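Local coordinates for protein Rio2 kinase (Chaetomium thermophilum, PDB 4GYI) that probably phosphorylates proteins on serine and threonine, binds ADP and magnesium, carries an aspartyl phosphate in this state, and serves in pre-40S ribosomal subunit maturation, at residues I218-D230 with Q261-F274. Sequence-based numbering, arbitrary orientation.
Sequences ILRLAKHGLIHGD and QMVSMDHPNAEMYF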
ATOM      1  N   ILE A 218     -19.097  -6.295   4.165  1.00 32.23           N
ATOM      2  CA  ILE A 218     -18.441  -7.571   3.861  1.00 30.86           C
ATOM      3  C   ILE A 218     -19.259  -8.349   2.847  1.00 33.39           C
ATOM      4  O   ILE A 218     -18.709  -8.921   1.908  1.00 35.84           O
ATOM      5  CB  ILE A 218     -18.271  -8.426   5.098  1.00 36.20           C
ATOM      6  CG1 ILE A 218     -17.251  -7.783   6.031  1.00 31.83           C
ATOM      7  CG2 ILE A 218     -17.848  -9.861   4.707  1.00 32.08           C
ATOM      8  CD1 ILE A 218     -17.312  -8.329   7.450  1.00 32.27           C
ATOM      9  N   LEU A 219     -20.579  -8.338   3.030  1.00 37.18           N
ATOM     10  CA  LEU A 219     -21.476  -8.991   2.097  1.00 43.70           C
ATOM     11  C   LEU A 219     -21.494  -8.269   0.749  1.00 43.40           C
ATOM     12  O   LEU A 219     -21.512  -8.913  -0.293  1.00 41.66           O
ATOM     13  CB  LEU A 219     -22.884  -9.113   2.679  1.00 36.99           C
ATOM     14  CG  LEU A 219     -22.981 -10.000   3.930  1.00 45.99           C
ATOM     15  CD1 LEU A 219     -24.425 -10.091   4.437  1.00 41.25           C
ATOM     16  CD2 LEU A 219     -22.425 -11.402   3.677  1.00 44.71           C
ATOM     17  N   ARG A 220     -21.461  -6.941   0.755  1.00 39.69           N
ATOM     18  CA  ARG A 220     -21.417  -6.218  -0.517  1.00 36.33           C
ATOM     19  C   ARG A 220     -20.134  -6.534  -1.279  1.00 37.28           C
ATOM     20  O   ARG A 220     -20.173  -6.778  -2.489  1.00 43.64           O
ATOM     21  CB  ARG A 220     -21.575  -4.704  -0.338  1.00 38.10           C
ATOM     22  CG  ARG A 220     -21.649  -3.966  -1.670  1.00 38.67           C
ATOM     23  CD  ARG A 220     -21.928  -2.467  -1.522  1.00 38.26           C
ATOM     24  NE  ARG A 220     -21.924  -1.829  -2.839  1.00 51.25           N
ATOM     25  CZ  ARG A 220     -21.635  -0.549  -3.078  1.00 58.47           C
ATOM     26  NH1 ARG A 220     -21.324   0.291  -2.087  1.00 39.55           N
ATOM     27  NH2 ARG A 220     -21.661  -0.106  -4.329  1.00 63.54           N
ATOM     28  N   LEU A 221     -18.999  -6.526  -0.576  1.00 31.33           N
ATOM     29  CA  LEU A 221     -17.732  -6.924  -1.188  1.00 26.10           C
ATOM     30  C   LEU A 221     -17.841  -8.322  -1.809  1.00 34.91           C
ATOM     31  O   LEU A 221     -17.444  -8.530  -2.955  1.00 39.64           O
ATOM     32  CB  LEU A 221     -16.594  -6.885  -0.171  1.00 31.90           C
ATOM     33  CG  LEU A 221     -15.937  -5.545   0.179  1.00 35.71           C
ATOM     34  CD1 LEU A 221     -14.994  -5.741   1.342  1.00 44.70           C
ATOM     35  CD2 LEU A 221     -15.164  -4.966  -1.008  1.00 30.08           C
ATOM     36  N   ALA A 222     -18.401  -9.269  -1.061  1.00 41.26           N
ATOM     37  CA  ALA A 222     -18.471 -10.664  -1.506  1.00 40.41           C
ATOM     38  C   ALA A 222     -19.345 -10.809  -2.751  1.00 45.76           C
ATOM     39  O   ALA A 222     -19.024 -11.579  -3.653  1.00 40.48           O
ATOM     40  CB  ALA A 222     -18.984 -11.554  -0.388  1.00 41.30           C
ATOM     41  N   LYS A 223     -20.442 -10.055  -2.792  1.00 49.56           N
ATOM     42  CA  LYS A 223     -21.306 -10.010  -3.966  1.00 58.25           C
ATOM     43  C   LYS A 223     -20.553  -9.527  -5.206  1.00 53.84           C
ATOM     44  O   LYS A 223     -20.914  -9.881  -6.326  1.00 54.27           O
ATOM     45  CB  LYS A 223     -22.554  -9.159  -3.697  1.00 64.34           C
ATOM     46  CG  LYS A 223     -22.898  -8.152  -4.788  1.00 70.49           C
ATOM     47  CD  LYS A 223     -24.352  -7.743  -4.721  1.00 72.97           C
ATOM     48  CE  LYS A 223     -25.250  -8.927  -5.046  1.00 85.94           C
ATOM     49  NZ  LYS A 223     -26.686  -8.660  -4.752  1.00 91.19           N
ATOM     50  N   HIS A 224     -19.491  -8.749  -5.007  1.00 48.75           N
ATOM     51  CA  HIS A 224     -18.653  -8.306  -6.127  1.00 47.36           C
ATOM     52  C   HIS A 224     -17.383  -9.147  -6.291  1.00 48.61           C
ATOM     53  O   HIS A 224     -16.453  -8.744  -6.986  1.00 48.89           O
ATOM     54  CB  HIS A 224     -18.310  -6.816  -6.024  1.00 33.93           C
ATOM     55  CG  HIS A 224     -19.469  -5.911  -6.309  1.00 51.34           C
ATOM     56  ND1 HIS A 224     -19.649  -5.297  -7.531  1.00 57.22           N
ATOM     57  CD2 HIS A 224     -20.523  -5.539  -5.543  1.00 53.46           C
ATOM     58  CE1 HIS A 224     -20.757  -4.578  -7.500  1.00 57.91           C
ATOM     59  NE2 HIS A 224     -21.305  -4.708  -6.305  1.00 58.34           N
ATOM     60  N   GLY A 225     -17.357 -10.321  -5.664  1.00 42.57           N
ATOM     61  CA  GLY A 225     -16.257 -11.258  -5.853  1.00 42.37           C
ATOM     62  C   GLY A 225     -15.047 -11.080  -4.942  1.00 47.57           C
ATOM     63  O   GLY A 225     -14.017 -11.725  -5.135  1.00 52.63           O
ATOM     64  N   LEU A 226     -15.169 -10.229  -3.932  1.00 40.19           N
ATOM     65  CA  LEU A 226     -14.016  -9.896  -3.098  1.00 39.99           C
ATOM     66  C   LEU A 226     -14.154 -10.236  -1.613  1.00 50.19           C
ATOM     67  O   LEU A 226     -15.256 -10.212  -1.037  1.00 48.78           O
ATOM     68  CB  LEU A 226     -13.684  -8.418  -3.232  1.00 35.29           C
ATOM     69  CG  LEU A 226     -13.151  -8.007  -4.601  1.00 43.96           C
ATOM     70  CD1 LEU A 226     -13.097  -6.505  -4.694  1.00 45.96           C
ATOM     71  CD2 LEU A 226     -11.774  -8.614  -4.831  1.00 43.81           C
ATOM     72  N   ILE A 227     -13.006 -10.548  -1.013  1.00 31.29           N
ATOM     73  CA  ILE A 227     -12.869 -10.679   0.421  1.00 30.88           C
ATOM     74  C   ILE A 227     -11.679  -9.816   0.820  1.00 38.52           C
ATOM     75  O   ILE A 227     -10.576  -9.967   0.272  1.00 33.04           O
ATOM     76  CB  ILE A 227     -12.565 -12.117   0.801  1.00 30.91           C
ATOM     77  CG1 ILE A 227     -13.767 -13.008   0.498  1.00 32.43           C
ATOM     78  CG2 ILE A 227     -12.164 -12.216   2.264  1.00 27.51           C
ATOM     79  CD1 ILE A 227     -13.428 -14.461   0.569  1.00 37.72           C
ATOM     80  N   HIS A 228     -11.901  -8.909   1.762  1.00 35.88           N
ATOM     81  CA  HIS A 228     -10.900  -7.904   2.127  1.00 37.67           C
ATOM     82  C   HIS A 228      -9.635  -8.557   2.673  1.00 31.72           C
ATOM     83  O   HIS A 228      -8.538  -8.269   2.197  1.00 31.41           O
ATOM     84  CB  HIS A 228     -11.485  -6.905   3.127  1.00 30.45           C
ATOM     85  CG  HIS A 228     -10.548  -5.796   3.501  1.00 32.20           C
ATOM     86  ND1 HIS A 228      -9.530  -5.962   4.416  1.00 34.22           N
ATOM     87  CD2 HIS A 228     -10.503  -4.498   3.118  1.00 25.84           C
ATOM     88  CE1 HIS A 228      -8.882  -4.819   4.562  1.00 33.31           C
ATOM     89  NE2 HIS A 228      -9.454  -3.912   3.791  1.00 25.56           N
ATOM     90  N   GLY A 229      -9.799  -9.468   3.631  1.00 26.88           N
ATOM     91  CA  GLY A 229      -8.691 -10.271   4.131  1.00 25.39           C
ATOM     92  C   GLY A 229      -7.965  -9.660   5.326  1.00 30.67           C
ATOM     93  O   GLY A 229      -7.155 -10.322   5.973  1.00 32.84           O
ATOM     94  N   ASP A 230      -8.242  -8.395   5.626  1.00 29.36           N
ATOM     95  CA  ASP A 230      -7.660  -7.775   6.818  1.00 31.08           C
ATOM     96  C   ASP A 230      -8.661  -6.750   7.371  1.00 36.96           C
ATOM     97  O   ASP A 230      -8.318  -5.605   7.669  1.00 26.69           O
ATOM     98  CB  ASP A 230      -6.308  -7.144   6.462  1.00 31.94           C
ATOM     99  CG  ASP A 230      -5.513  -6.740   7.683  1.00 49.07           C
ATOM    100  OD1 ASP A 230      -5.830  -7.256   8.779  1.00 43.79           O
ATOM    101  OD2 ASP A 230      -4.589  -5.900   7.542  1.00 51.91           O
ATOM    102  N   GLN A 261      -3.972  -7.071   0.233  1.00 32.38           N
ATOM    103  CA  GLN A 261      -4.206  -8.478   0.585  1.00 34.94           C
ATOM    104  C   GLN A 261      -5.564  -9.048   0.143  1.00 30.24           C
ATOM    105  O   GLN A 261      -5.843 -10.219   0.373  1.00 31.58           O
ATOM    106  CB  GLN A 261      -3.989  -8.732   2.092  1.00 33.94           C
ATOM    107  CG  GLN A 261      -5.109  -8.212   3.005  1.00 27.20           C
ATOM    108  CD  GLN A 261      -5.298  -6.699   2.879  1.00 35.57           C
ATOM    109  OE1 GLN A 261      -4.337  -5.932   2.922  1.00 39.06           O
ATOM    110  NE2 GLN A 261      -6.535  -6.274   2.687  1.00 27.47           N
ATOM    111  N   MET A 262      -6.398  -8.237  -0.488  1.00 27.74           N
ATOM    112  CA  MET A 262      -7.693  -8.719  -0.964  1.00 30.73           C
ATOM    113  C   MET A 262      -7.625  -9.981  -1.790  1.00 35.45           C
ATOM    114  O   MET A 262      -6.714 -10.171  -2.581  1.00 39.00           O
ATOM    115  CB  MET A 262      -8.381  -7.666  -1.804  1.00 36.55           C
ATOM    116  CG  MET A 262      -8.878  -6.523  -1.017  1.00 42.36           C
ATOM    117  SD  MET A 262     -10.108  -5.708  -2.014  1.00 42.85           S
ATOM    118  CE  MET A 262     -11.388  -5.551  -0.785  1.00 31.65           C
ATOM    119  N   VAL A 263      -8.601 -10.857  -1.595  1.00 43.26           N
ATOM    120  CA  VAL A 263      -8.649 -12.095  -2.354  1.00 45.23           C
ATOM    121  C   VAL A 263     -10.026 -12.283  -2.961  1.00 51.58           C
ATOM    122  O   VAL A 263     -11.025 -11.750  -2.459  1.00 47.41           O
ATOM    123  CB  VAL A 263      -8.286 -13.325  -1.502  1.00 44.83           C
ATOM    124  CG1 VAL A 263      -6.972 -13.106  -0.796  1.00 44.08           C
ATOM    125  CG2 VAL A 263      -9.371 -13.617  -0.492  1.00 41.27           C
ATOM    126  N   SER A 264     -10.070 -13.037  -4.053  1.00 45.30           N
ATOM    127  CA  SER A 264     -11.326 -13.327  -4.718  1.00 42.62           C
ATOM    128  C   SER A 264     -12.159 -14.313  -3.919  1.00 43.69           C
ATOM    129  O   SER A 264     -11.616 -15.162  -3.214  1.00 46.04           O
ATOM    130  CB  SER A 264     -11.051 -13.906  -6.102  1.00 48.22           C
ATOM    131  OG  SER A 264     -12.124 -14.711  -6.507  1.00 45.11           O
ATOM    132  N   MET A 265     -13.480 -14.231  -4.050  1.00 41.14           N
ATOM    133  CA  MET A 265     -14.350 -15.217  -3.410  1.00 40.62           C
ATOM    134  C   MET A 265     -14.098 -16.620  -3.961  1.00 47.71           C
ATOM    135  O   MET A 265     -14.572 -17.605  -3.400  1.00 48.21           O
ATOM    136  CB  MET A 265     -15.831 -14.851  -3.574  1.00 37.25           C
ATOM    137  CG  MET A 265     -16.303 -13.721  -2.687  1.00 33.06           C
ATOM    138  SD  MET A 265     -16.633 -14.199  -0.974  1.00 45.23           S
ATOM    139  CE  MET A 265     -17.994 -15.357  -1.249  1.00 45.46           C
ATOM    140  N   ASP A 266     -13.357 -16.703  -5.062  1.00 51.33           N
ATOM    141  CA  ASP A 266     -12.999 -17.985  -5.668  1.00 61.26           C
ATOM    142  C   ASP A 266     -11.672 -18.539  -5.151  1.00 60.52           C
ATOM    143  O   ASP A 266     -11.188 -19.545  -5.663  1.00 52.11           O
ATOM    144  CB  ASP A 266     -12.903 -17.848  -7.193  1.00 62.66           C
ATOM    145  CG  ASP A 266     -14.260 -17.765  -7.858  1.00 70.81           C
ATOM    146  OD1 ASP A 266     -15.205 -18.425  -7.375  1.00 72.81           O
ATOM    147  OD2 ASP A 266     -14.377 -17.039  -8.865  1.00 75.32           O
ATOM    148  N   HIS A 267     -11.072 -17.875  -4.164  1.00 55.24           N
ATOM    149  CA  HIS A 267      -9.779 -18.305  -3.644  1.00 45.76           C
ATOM    150  C   HIS A 267      -9.969 -19.622  -2.926  1.00 51.80           C
ATOM    151  O   HIS A 267     -10.980 -19.805  -2.256  1.00 51.08           O
ATOM    152  CB  HIS A 267      -9.226 -17.268  -2.681  1.00 44.42           C
ATOM    153  CG  HIS A 267      -7.821 -17.534  -2.239  1.00 50.56           C
ATOM    154  ND1 HIS A 267      -7.493 -18.571  -1.393  1.00 46.47           N
ATOM    155  CD2 HIS A 267      -6.664 -16.877  -2.495  1.00 46.37           C
ATOM    156  CE1 HIS A 267      -6.190 -18.564  -1.176  1.00 46.13           C
ATOM    157  NE2 HIS A 267      -5.665 -17.543  -1.827  1.00 44.66           N
ATOM    158  N   PRO A 268      -9.010 -20.554  -3.080  1.00 60.35           N
ATOM    159  CA  PRO A 268      -9.124 -21.878  -2.457  1.00 61.68           C
ATOM    160  C   PRO A 268      -9.404 -21.785  -0.957  1.00 57.07           C
ATOM    161  O   PRO A 268     -10.120 -22.619  -0.412  1.00 54.90           O
ATOM    162  CB  PRO A 268      -7.744 -22.493  -2.702  1.00 63.36           C
ATOM    163  CG  PRO A 268      -7.277 -21.860  -3.955  1.00 62.06           C
ATOM    164  CD  PRO A 268      -7.811 -20.450  -3.932  1.00 59.49           C
ATOM    165  N   ASN A 269      -8.859 -20.764  -0.306  1.00 53.81           N
ATOM    166  CA  ASN A 269      -9.103 -20.548   1.116  1.00 56.59           C
ATOM    167  C   ASN A 269     -10.169 -19.499   1.401  1.00 49.25           C
ATOM    168  O   ASN A 269     -10.142 -18.901   2.471  1.00 48.31           O
ATOM    169  CB  ASN A 269      -7.821 -20.090   1.818  1.00 59.98           C
ATOM    170  CG  ASN A 269      -6.843 -21.207   2.044  1.00 74.75           C
ATOM    171  OD1 ASN A 269      -7.227 -22.322   2.394  1.00 78.70           O
ATOM    172  ND2 ASN A 269      -5.558 -20.914   1.852  1.00 77.20           N
ATOM    173  N   ALA A 270     -11.085 -19.254   0.467  1.00 46.72           N
ATOM    174  CA  ALA A 270     -11.992 -18.110   0.601  1.00 40.02           C
ATOM    175  C   ALA A 270     -12.832 -18.185   1.866  1.00 46.65           C
ATOM    176  O   ALA A 270     -13.033 -17.169   2.534  1.00 45.03           O
ATOM    177  CB  ALA A 270     -12.873 -17.951  -0.616  1.00 38.22           C
ATOM    178  N   GLU A 271     -13.278 -19.391   2.215  1.00 37.08           N
ATOM    179  CA  GLU A 271     -14.115 -19.568   3.400  1.00 42.71           C
ATOM    180  C   GLU A 271     -13.385 -19.157   4.682  1.00 43.54           C
ATOM    181  O   GLU A 271     -13.952 -18.486   5.537  1.00 48.59           O
ATOM    182  CB  GLU A 271     -14.660 -21.001   3.511  1.00 51.14           C
ATOM    183  CG  GLU A 271     -15.509 -21.232   4.760  1.00 55.89           C
ATOM    184  CD  GLU A 271     -16.353 -22.506   4.704  1.00 73.33           C
ATOM    185  OE1 GLU A 271     -16.251 -23.272   3.715  1.00 63.39           O
ATOM    186  OE2 GLU A 271     -17.131 -22.738   5.656  1.00 85.50           O
ATOM    187  N   MET A 272     -12.129 -19.559   4.810  1.00 44.59           N
ATOM    188  CA  MET A 272     -11.332 -19.150   5.956  1.00 41.03           C
ATOM    189  C   MET A 272     -11.179 -17.611   5.989  1.00 42.03           C
ATOM    190  O   MET A 272     -11.336 -16.992   7.042  1.00 39.87           O
ATOM    191  CB  MET A 272      -9.971 -19.858   5.935  1.00 44.84           C
ATOM    192  CG  MET A 272      -8.994 -19.419   7.045  1.00 52.12           C
ATOM    193  SD  MET A 272      -8.045 -17.891   6.752  1.00 80.81           S
ATOM    194  CE  MET A 272      -7.009 -18.386   5.376  1.00113.32           C
ATOM    195  N   TYR A 273     -10.898 -16.997   4.841  1.00 28.24           N
ATOM    196  CA  TYR A 273     -10.715 -15.536   4.785  1.00 32.51           C
ATOM    197  C   TYR A 273     -12.016 -14.780   5.086  1.00 32.61           C
ATOM    198  O   TYR A 273     -12.025 -13.809   5.848  1.00 30.92           O
ATOM    199  CB  TYR A 273     -10.129 -15.079   3.442  1.00 31.51           C
ATOM    200  CG  TYR A 273      -8.690 -15.494   3.199  1.00 51.76           C
ATOM    201  CD1 TYR A 273      -7.645 -14.936   3.932  1.00 63.11           C
ATOM    202  CD2 TYR A 273      -8.371 -16.430   2.219  1.00 54.92           C
ATOM    203  CE1 TYR A 273      -6.329 -15.317   3.707  1.00 66.39           C
ATOM    204  CE2 TYR A 273      -7.058 -16.817   1.985  1.00 48.90           C
ATOM    205  CZ  TYR A 273      -6.043 -16.262   2.730  1.00 60.44           C
ATOM    206  OH  TYR A 273      -4.740 -16.650   2.495  1.00 63.89           O
ATOM    207  N   PHE A 274     -13.114 -15.229   4.487  1.00 36.32           N
ATOM    208  CA  PHE A 274     -14.425 -14.674   4.807  1.00 40.09           C
ATOM    209  C   PHE A 274     -14.697 -14.746   6.312  1.00 43.66           C
ATOM    210  O   PHE A 274     -14.910 -13.714   6.955  1.00 42.61           O
ATOM    211  CB  PHE A 274     -15.525 -15.406   4.040  1.00 31.75           C
ATOM    212  CG  PHE A 274     -16.891 -14.811   4.216  1.00 36.25           C
ATOM    213  CD1 PHE A 274     -17.327 -13.785   3.393  1.00 35.12           C
ATOM    214  CD2 PHE A 274     -17.749 -15.287   5.203  1.00 39.87           C
ATOM    215  CE1 PHE A 274     -18.593 -13.234   3.549  1.00 30.37           C
ATOM    216  CE2 PHE A 274     -19.008 -14.743   5.367  1.00 43.16           C
ATOM    217  CZ  PHE A 274     -19.431 -13.710   4.530  1.00 38.37           C
TER
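Ile227 is the bump that 261-274 closes around. Its CG1 leads CD1 into a hollow between the sulfur of Met265 and Ala270, 3.7 Å from Ala270 CB. The other branch, CG2, sits on Tyr273 CB, and Ile227 CB packs against Val263 CG2. Met265, bent at both chi2 and chi3, folds its SD into the notch between Ile227 CG1, at 3.4 Å, and Ala222 CB. Next to it Phe274 pushes its ring towards helix 218-223: Ile218 CG2 touches CE1 at 3.6 Å, while Leu219 CD2 meets the ring edge in plane. All this grows out of a two-stranded antiparallel ribbon, 226-227 with 263-264, in the helical lobe of the kinase fold; it leads into His-Gly-Asp, 228-230, the catalytic-loop motif of RIO kinases. Ile227 and Val263 exchange backbone bonds, and Met265 N donates to the O of Gly225, the C-prime residue of the Schellman motif ending the helix. Met262 crosses Leu226 at about a right angle, SD against its CD1, and turns CE into the corner formed by Leu221 CD2 (3.8 Å) and the His228 backbone. Gln261 NE2 comes over one face of the His228 ring, planes 34° apart, and donates to His228 O at 2.9 Å, above the carbonyl plane. NE2 also bonds the main-chain O of the phosphoaspartate at position 258. With an alanine here, both carbonyls would probably lose this donor and a gap would open over the imidazole. Turned with CG anti to N (chi1 -177°), that ring accepts Asp230 N at ND1, 3.0 Å away, while NE2 bonds Ile257 O. Asp230, its side chain about 5 Å from the magnesium, pairs its carboxylate with Arg343.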